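Transmembrane oligosaccharyl transferase (Archaeoglobus fulgidus, PDB 3WAJ) belongs to the STT3 family of oligosaccharyl transferases, joining a helical membrane region, which includes a zinc site, to a globular C-terminal part. Local coordinates at residues A[576-580]-A[589-595]; A[582-587]-A[599-603]. All coordinates share one frame; numbering follows the deposited sequence.

Interaction 1: residues A[576-580]-A[589-595]; sequences NKYNN and TAENESY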
ATOM      1  N   ASN A 576       4.369  -8.707  17.101  1.00 31.59           N
ATOM      2  CA  ASN A 576       5.124  -7.794  17.980  1.00 40.52           C
ATOM      3  C   ASN A 576       5.886  -8.546  19.061  1.00 42.02           C
ATOM      4  O   ASN A 576       5.605  -9.720  19.315  1.00 42.84           O
ATOM      5  CB  ASN A 576       4.208  -6.762  18.659  1.00 45.88           C
ATOM      6  CG  ASN A 576       3.133  -7.410  19.526  1.00 47.82           C
ATOM      7  OD1 ASN A 576       3.427  -8.140  20.488  1.00 49.23           O
ATOM      8  ND2 ASN A 576       1.878  -7.149  19.180  1.00 45.75           N
ATOM      9  N   LYS A 577       6.809  -7.863  19.731  1.00 42.47           N
ATOM     10  CA  LYS A 577       7.558  -8.498  20.828  1.00 45.98           C
ATOM     11  C   LYS A 577       6.953  -8.265  22.210  1.00 48.41           C
ATOM     12  O   LYS A 577       7.005  -9.145  23.066  1.00 58.12           O
ATOM     13  CB  LYS A 577       9.039  -8.106  20.795  1.00 42.74           C
ATOM     14  CG  LYS A 577       9.888  -9.048  19.959  1.00 53.55           C
ATOM     15  CD  LYS A 577      11.148  -8.394  19.398  1.00 53.83           C
ATOM     16  CE  LYS A 577      11.802  -7.475  20.403  1.00 59.08           C
ATOM     17  NZ  LYS A 577      12.935  -6.742  19.772  1.00 66.12           N
ATOM     18  N   TYR A 578       6.357  -7.097  22.422  1.00 45.82           N
ATOM     19  CA  TYR A 578       5.816  -6.761  23.746  1.00 46.93           C
ATOM     20  C   TYR A 578       4.657  -7.677  24.204  1.00 47.81           C
ATOM     21  O   TYR A 578       4.527  -7.955  25.397  1.00 54.51           O
ATOM     22  CB  TYR A 578       5.438  -5.270  23.825  1.00 40.87           C
ATOM     23  CG  TYR A 578       4.377  -4.852  22.831  1.00 44.39           C
ATOM     24  CD1 TYR A 578       4.725  -4.303  21.598  1.00 42.19           C
ATOM     25  CD2 TYR A 578       3.027  -5.001  23.123  1.00 40.27           C
ATOM     26  CE1 TYR A 578       3.755  -3.916  20.688  1.00 36.75           C
ATOM     27  CE2 TYR A 578       2.052  -4.618  22.215  1.00 43.91           C
ATOM     28  CZ  TYR A 578       2.426  -4.078  21.003  1.00 43.38           C
ATOM     29  OH  TYR A 578       1.458  -3.705  20.111  1.00 46.47           O
ATOM     30  N   ASN A 579       3.829  -8.151  23.269  1.00 45.73           N
ATOM     31  CA  ASN A 579       2.785  -9.141  23.597  1.00 44.23           C
ATOM     32  C   ASN A 579       3.082 -10.537  23.039  1.00 42.14           C
ATOM     33  O   ASN A 579       2.199 -11.400  22.983  1.00 42.02           O
ATOM     34  CB  ASN A 579       1.399  -8.667  23.137  1.00 49.14           C
ATOM     35  CG  ASN A 579       0.824  -7.582  24.027  1.00 54.06           C
ATOM     36  OD1 ASN A 579       1.119  -7.520  25.222  1.00 64.70           O
ATOM     37  ND2 ASN A 579      -0.002  -6.717  23.446  1.00 48.82           N
ATOM     38  N   ASN A 580       4.327 -10.735  22.619  1.00 44.32           N
ATOM     39  CA  ASN A 580       4.790 -11.996  22.041  1.00 42.83           C
ATOM     40  C   ASN A 580       3.877 -12.603  20.967  1.00 39.40           C
ATOM     41  O   ASN A 580       3.608 -13.803  20.963  1.00 44.69           O
ATOM     42  CB  ASN A 580       5.094 -12.992  23.153  1.00 42.54           C
ATOM     43  CG  ASN A 580       6.235 -12.525  24.041  1.00 49.26           C
ATOM     44  OD1 ASN A 580       7.388 -12.451  23.599  1.00 53.46           O
ATOM     45  ND2 ASN A 580       5.921 -12.197  25.294  1.00 47.67           N
ATOM     46  N   THR A 589      13.332  -8.690  14.349  1.00 37.31           N
ATOM     47  CA  THR A 589      14.025  -7.946  15.401  1.00 38.40           C
ATOM     48  C   THR A 589      14.368  -8.838  16.579  1.00 37.02           C
ATOM     49  O   THR A 589      14.756  -8.348  17.647  1.00 34.06           O
ATOM     50  CB  THR A 589      13.196  -6.791  15.947  1.00 36.76           C
ATOM     51  OG1 THR A 589      12.091  -7.338  16.662  1.00 32.19           O
ATOM     52  CG2 THR A 589      12.707  -5.860  14.818  1.00 33.70           C
ATOM     53  N   ALA A 590      14.174 -10.139  16.396  1.00 35.10           N
ATOM     54  CA  ALA A 590      14.446 -11.099  17.458  1.00 34.98           C
ATOM     55  C   ALA A 590      15.947 -11.103  17.728  1.00 39.64           C
ATOM     56  O   ALA A 590      16.771 -11.185  16.795  1.00 44.85           O
ATOM     57  CB  ALA A 590      13.965 -12.480  17.075  1.00 30.68           C
ATOM     58  N   GLU A 591      16.299 -11.024  19.004  1.00 38.00           N
ATOM     59  CA  GLU A 591      17.683 -10.836  19.399  1.00 41.14           C
ATOM     60  C   GLU A 591      18.447 -12.119  19.684  1.00 40.29           C
ATOM     61  O   GLU A 591      19.614 -12.067  20.065  1.00 46.19           O
ATOM     62  CB  GLU A 591      17.763  -9.870  20.571  1.00 49.09           C
ATOM     63  CG  GLU A 591      17.473  -8.438  20.157  1.00 61.39           C
ATOM     64  CD  GLU A 591      16.957  -7.601  21.297  1.00 75.70           C
ATOM     65  OE1 GLU A 591      17.056  -8.057  22.458  1.00 80.90           O
ATOM     66  OE2 GLU A 591      16.443  -6.493  21.029  1.00 82.15           O
ATOM     67  N   ASN A 592      17.801 -13.265  19.483  1.00 41.63           N
ATOM     68  CA  ASN A 592      18.504 -14.557  19.458  1.00 42.28           C
ATOM     69  C   ASN A 592      17.778 -15.557  18.559  1.00 40.89           C
ATOM     70  O   ASN A 592      16.595 -15.387  18.257  1.00 38.12           O
ATOM     71  CB  ASN A 592      18.715 -15.122  20.874  1.00 39.99           C
ATOM     72  CG  ASN A 592      17.431 -15.192  21.663  1.00 51.89           C
ATOM     73  OD1 ASN A 592      16.632 -16.124  21.491  1.00 60.43           O
ATOM     74  ND2 ASN A 592      17.212 -14.200  22.530  1.00 48.84           N
ATOM     75  N   GLU A 593      18.480 -16.595  18.122  1.00 45.43           N
ATOM     76  CA  GLU A 593      17.870 -17.543  17.198  1.00 44.82           C
ATOM     77  C   GLU A 593      16.712 -18.339  17.834  1.00 52.04           C
ATOM     78  O   GLU A 593      15.737 -18.644  17.157  1.00 55.30           O
ATOM     79  CB  GLU A 593      18.923 -18.480  16.587  1.00 36.62           C
ATOM     80  CG  GLU A 593      18.411 -19.243  15.376  1.00 39.90           C
ATOM     81  CD  GLU A 593      19.454 -20.148  14.747  1.00 45.90           C
ATOM     82  OE1 GLU A 593      20.560 -20.300  15.316  1.00 49.75           O
ATOM     83  OE2 GLU A 593      19.162 -20.714  13.673  1.00 48.87           O
ATOM     84  N   SER A 594      16.821 -18.657  19.126  1.00 49.66           N
ATOM     85  CA  SER A 594      15.772 -19.395  19.843  1.00 47.82           C
ATOM     86  C   SER A 594      14.415 -18.711  19.788  1.00 46.34           C
ATOM     87  O   SER A 594      13.403 -19.360  19.505  1.00 47.54           O
ATOM     88  CB  SER A 594      16.153 -19.608  21.308  1.00 44.46           C
ATOM     89  OG  SER A 594      17.484 -20.055  21.397  1.00 56.09           O
ATOM     90  N   TYR A 595      14.389 -17.412  20.083  1.00 42.52           N
ATOM     91  CA  TYR A 595      13.150 -16.647  20.011  1.00 41.67           C
ATOM     92  C   TYR A 595      12.602 -16.637  18.582  1.00 47.98           C
ATOM     93  O   TYR A 595      11.410 -16.842  18.375  1.00 49.88           O
ATOM     94  CB  TYR A 595      13.351 -15.219  20.514  1.00 38.55           C
ATOM     95  CG  TYR A 595      12.047 -14.450  20.651  1.00 42.62           C
ATOM     96  CD1 TYR A 595      11.346 -14.443  21.849  1.00 40.11           C
ATOM     97  CD2 TYR A 595      11.515 -13.737  19.578  1.00 37.50           C
ATOM     98  CE1 TYR A 595      10.155 -13.738  21.977  1.00 45.74           C
ATOM     99  CE2 TYR A 595      10.331 -13.033  19.696  1.00 38.19           C
ATOM    100  CZ  TYR A 595       9.654 -13.036  20.894  1.00 46.61           C
ATOM    101  OH  TYR A 595       8.474 -12.335  21.010  1.00 51.41           O
TER
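The phenol OH of Tyr595 donates to OD1 of Asn580 over 2.8 Å. The Tyr595 oxygen lies in the carbonyl plane of the Asn580 amide, on a lone pair of OD1. The C=O...O angle there is 134°. The same OD1 sits at the edge of the Tyr595 ring, 3.5 Å from CE1, while amide and ring planes are turned 53° apart. With CG of Tyr595 opposite its own backbone N (chi1 -171°), the ring reaches from the first turn of helix 593-602 across to the loop. Asn580 has left-handed helical backbone angles, and the two side chains cross at about a right angle.

Lys577 also passes the hydroxyl, its CG 3.7 Å from Tyr595 OH, obliquely to the ring. A bend at chi3 then carries the amine to Thr589, where NZ donates to the backbone O over 3.2 Å, approaching from above the carbonyl plane, and makes a weak bond to OG1 at 3.3 Å. The salt bridge of the amine to Glu627 is the stronger ionic pair, and Glu591 adds only a long, weak attraction, its OE2 3.7 Å from Lys577 NZ. Thr589 OG1 is itself held by Ser585 O, which should keep it turned toward the amine.

Both backbones are braced by asparagines. Asn576 OD1 accepts from Asn579 N at 2.8 Å, spanning the first residues of the type I turn from Lys577 to Asn580, and Asn592 OD1 accepts from Tyr595 N at 2.9 Å. The contact thus joins an Asx motif and its beta turn to an asparagine N-capped helix start, a surface contact in the AglB core domain.

Interaction 2: residues A[582-587]-A[599-603]; sequences PGASSF and VAEKL
In the globular part of the protein, the entry into the short helix 584-588 packs against the last turn of helix 593-602, and Pro582, just ahead of the N-cap residue Gly583, carries much of the contact. Its ring lies over the turn: CB is 3.7 Å from Val599 CG1, and CG is 3.8 Å from CB of Lys602, whose chain then bends at chi2 and leads its amine away. Leu603 closes over the following peptide, with CD1 3.5 Å from Gly583 N and 3.9 Å from Pro582 CB.

Val599 sits in the middle. Its CG1, opposite the backbone N (chi1 171°), points into the bend made by Pro582, Gly583 and Phe587, and meets CB of Phe587 at 3.9 Å. Both methyls reach Ser586 OG, CG1 at 4.0 Å and CG2 at 4.1 Å. Farther along, the Phe587 ring brings CE1 close to Ala600 CB, and its other neighbours include Val608 of strand 605-611 and Met678 and Leu682 of helix 678-684.

Carbon atoms make nearly all of the meeting surface, and most of the touching residues are buried. The entry into helix 584-588 and the end of helix 593-602 are therefore held here by dispersive and hydrophobic packing, with no polar bond between the two segments.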
ATOM      1  N   PRO A 582       3.634 -13.766  17.422  1.00 33.76           N
ATOM      2  CA  PRO A 582       4.532 -14.107  16.312  1.00 33.70           C
ATOM      3  C   PRO A 582       4.048 -13.477  15.021  1.00 36.69           C
ATOM      4  O   PRO A 582       2.842 -13.495  14.708  1.00 38.41           O
ATOM      5  CB  PRO A 582       4.465 -15.640  16.234  1.00 33.50           C
ATOM      6  CG  PRO A 582       3.290 -16.059  17.129  1.00 39.68           C
ATOM      7  CD  PRO A 582       3.101 -14.949  18.129  1.00 35.12           C
ATOM      8  N   GLY A 583       4.997 -12.902  14.292  1.00 34.33           N
ATOM      9  CA  GLY A 583       4.713 -12.145  13.087  1.00 33.62           C
ATOM     10  C   GLY A 583       6.033 -11.630  12.546  1.00 35.11           C
ATOM     11  O   GLY A 583       7.095 -11.952  13.071  1.00 38.50           O
ATOM     12  N   ALA A 584       5.970 -10.827  11.494  1.00 29.07           N
ATOM     13  CA  ALA A 584       7.177 -10.356  10.830  1.00 30.18           C
ATOM     14  C   ALA A 584       8.107  -9.521  11.723  1.00 32.35           C
ATOM     15  O   ALA A 584       9.320  -9.697  11.687  1.00 40.08           O
ATOM     16  CB  ALA A 584       6.830  -9.605   9.551  1.00 29.28           C
ATOM     17  N   SER A 585       7.560  -8.621  12.528  1.00 28.83           N
ATOM     18  CA  SER A 585       8.411  -7.736  13.315  1.00 32.34           C
ATOM     19  C   SER A 585       9.112  -8.503  14.433  1.00 31.74           C
ATOM     20  O   SER A 585      10.243  -8.195  14.799  1.00 42.48           O
ATOM     21  CB  SER A 585       7.634  -6.530  13.870  1.00 35.79           C
ATOM     22  OG  SER A 585       6.749  -6.911  14.904  1.00 40.77           O
ATOM     23  N   SER A 586       8.454  -9.520  14.963  1.00 30.73           N
ATOM     24  CA  SER A 586       9.011 -10.255  16.099  1.00 34.63           C
ATOM     25  C   SER A 586      10.015 -11.284  15.596  1.00 35.58           C
ATOM     26  O   SER A 586      10.888 -11.740  16.338  1.00 38.05           O
ATOM     27  CB  SER A 586       7.900 -10.926  16.908  1.00 34.07           C
ATOM     28  OG  SER A 586       6.948 -11.508  16.045  1.00 38.54           O
ATOM     29  N   PHE A 587       9.898 -11.651  14.324  1.00 29.82           N
ATOM     30  CA  PHE A 587      10.905 -12.520  13.742  1.00 30.87           C
ATOM     31  C   PHE A 587      12.188 -11.704  13.464  1.00 33.01           C
ATOM     32  O   PHE A 587      13.255 -12.020  13.989  1.00 37.33           O
ATOM     33  CB  PHE A 587      10.369 -13.237  12.500  1.00 32.51           C
ATOM     34  CG  PHE A 587      11.381 -14.131  11.840  1.00 29.44           C
ATOM     35  CD1 PHE A 587      11.615 -15.408  12.321  1.00 28.81           C
ATOM     36  CD2 PHE A 587      12.124 -13.685  10.746  1.00 31.59           C
ATOM     37  CE1 PHE A 587      12.573 -16.240  11.727  1.00 32.68           C
ATOM     38  CE2 PHE A 587      13.081 -14.510  10.140  1.00 26.56           C
ATOM     39  CZ  PHE A 587      13.306 -15.784  10.632  1.00 32.17           C
ATOM     40  N   VAL A 599       8.969 -18.022  17.031  1.00 42.79           N
ATOM     41  CA  VAL A 599       8.074 -17.310  16.127  1.00 42.55           C
ATOM     42  C   VAL A 599       7.837 -18.094  14.830  1.00 43.93           C
ATOM     43  O   VAL A 599       6.690 -18.215  14.361  1.00 41.15           O
ATOM     44  CB  VAL A 599       8.616 -15.905  15.820  1.00 35.67           C
ATOM     45  CG1 VAL A 599       7.797 -15.228  14.709  1.00 28.46           C
ATOM     46  CG2 VAL A 599       8.637 -15.071  17.090  1.00 30.58           C
ATOM     47  N   ALA A 600       8.919 -18.639  14.269  1.00 39.31           N
ATOM     48  CA  ALA A 600       8.844 -19.306  12.968  1.00 36.97           C
ATOM     49  C   ALA A 600       8.043 -20.589  13.058  1.00 37.88           C
ATOM     50  O   ALA A 600       7.284 -20.914  12.154  1.00 43.00           O
ATOM     51  CB  ALA A 600      10.225 -19.577  12.411  1.00 31.23           C
ATOM     52  N   GLU A 601       8.236 -21.323  14.149  1.00 36.05           N
ATOM     53  CA  GLU A 601       7.503 -22.558  14.374  1.00 36.22           C
ATOM     54  C   GLU A 601       5.998 -22.299  14.431  1.00 39.12           C
ATOM     55  O   GLU A 601       5.241 -22.992  13.766  1.00 46.95           O
ATOM     56  CB  GLU A 601       7.980 -23.235  15.653  1.00 35.06           C
ATOM     57  CG  GLU A 601       7.476 -24.663  15.823  1.00 45.55           C
ATOM     58  CD  GLU A 601       8.127 -25.664  14.864  1.00 58.76           C
ATOM     59  OE1 GLU A 601       8.951 -25.266  14.003  1.00 63.67           O
ATOM     60  OE2 GLU A 601       7.801 -26.868  14.969  1.00 66.04           O
ATOM     61  N   LYS A 602       5.583 -21.289  15.202  1.00 34.10           N
ATOM     62  CA  LYS A 602       4.175 -20.890  15.300  1.00 39.78           C
ATOM     63  C   LYS A 602       3.537 -20.599  13.959  1.00 41.10           C
ATOM     64  O   LYS A 602       2.370 -20.910  13.756  1.00 39.73           O
ATOM     65  CB  LYS A 602       4.015 -19.646  16.186  1.00 44.34           C
ATOM     66  CG  LYS A 602       4.314 -19.878  17.659  1.00 49.48           C
ATOM     67  CD  LYS A 602       3.270 -20.774  18.313  1.00 52.93           C
ATOM     68  CE  LYS A 602       3.802 -21.345  19.627  1.00 64.03           C
ATOM     69  NZ  LYS A 602       2.995 -22.493  20.165  1.00 66.46           N
ATOM     70  N   LEU A 603       4.301 -19.982  13.058  1.00 41.79           N
ATOM     71  CA  LEU A 603       3.767 -19.579  11.759  1.00 41.36           C
ATOM     72  C   LEU A 603       4.192 -20.554  10.682  1.00 41.08           C
ATOM     73  O   LEU A 603       3.945 -20.330   9.492  1.00 38.50           O
ATOM     74  CB  LEU A 603       4.194 -18.156  11.412  1.00 35.50           C
ATOM     75  CG  LEU A 603       3.891 -17.160  12.538  1.00 35.57           C
ATOM     76  CD1 LEU A 603       4.664 -15.857  12.354  1.00 34.18           C
ATOM     77  CD2 LEU A 603       2.388 -16.901  12.645  1.00 29.24           C
TER

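In the fold
Interactions 1 and 2 are neighbours: their segments alternate along the chain, both use helix 593-602, and their centres lie about 8 Å apart. Ser586 is a shared neighbour, with its CB 3.5 Å from Asn576 O and its O 3.6 Å from Tyr595 CE2. Interaction 1 holds the start of helix 593-602 through polar bonds at the surface, whereas interaction 2 packs its last turn in a buried apolar contact. Helix 584-588, whose first residues belong to interaction 2, lies between the two segments of interaction 1. The zinc ion is bound by Asp47, Asp161 and His163 from the N-terminal region, and none of the four segments supplies a ligand.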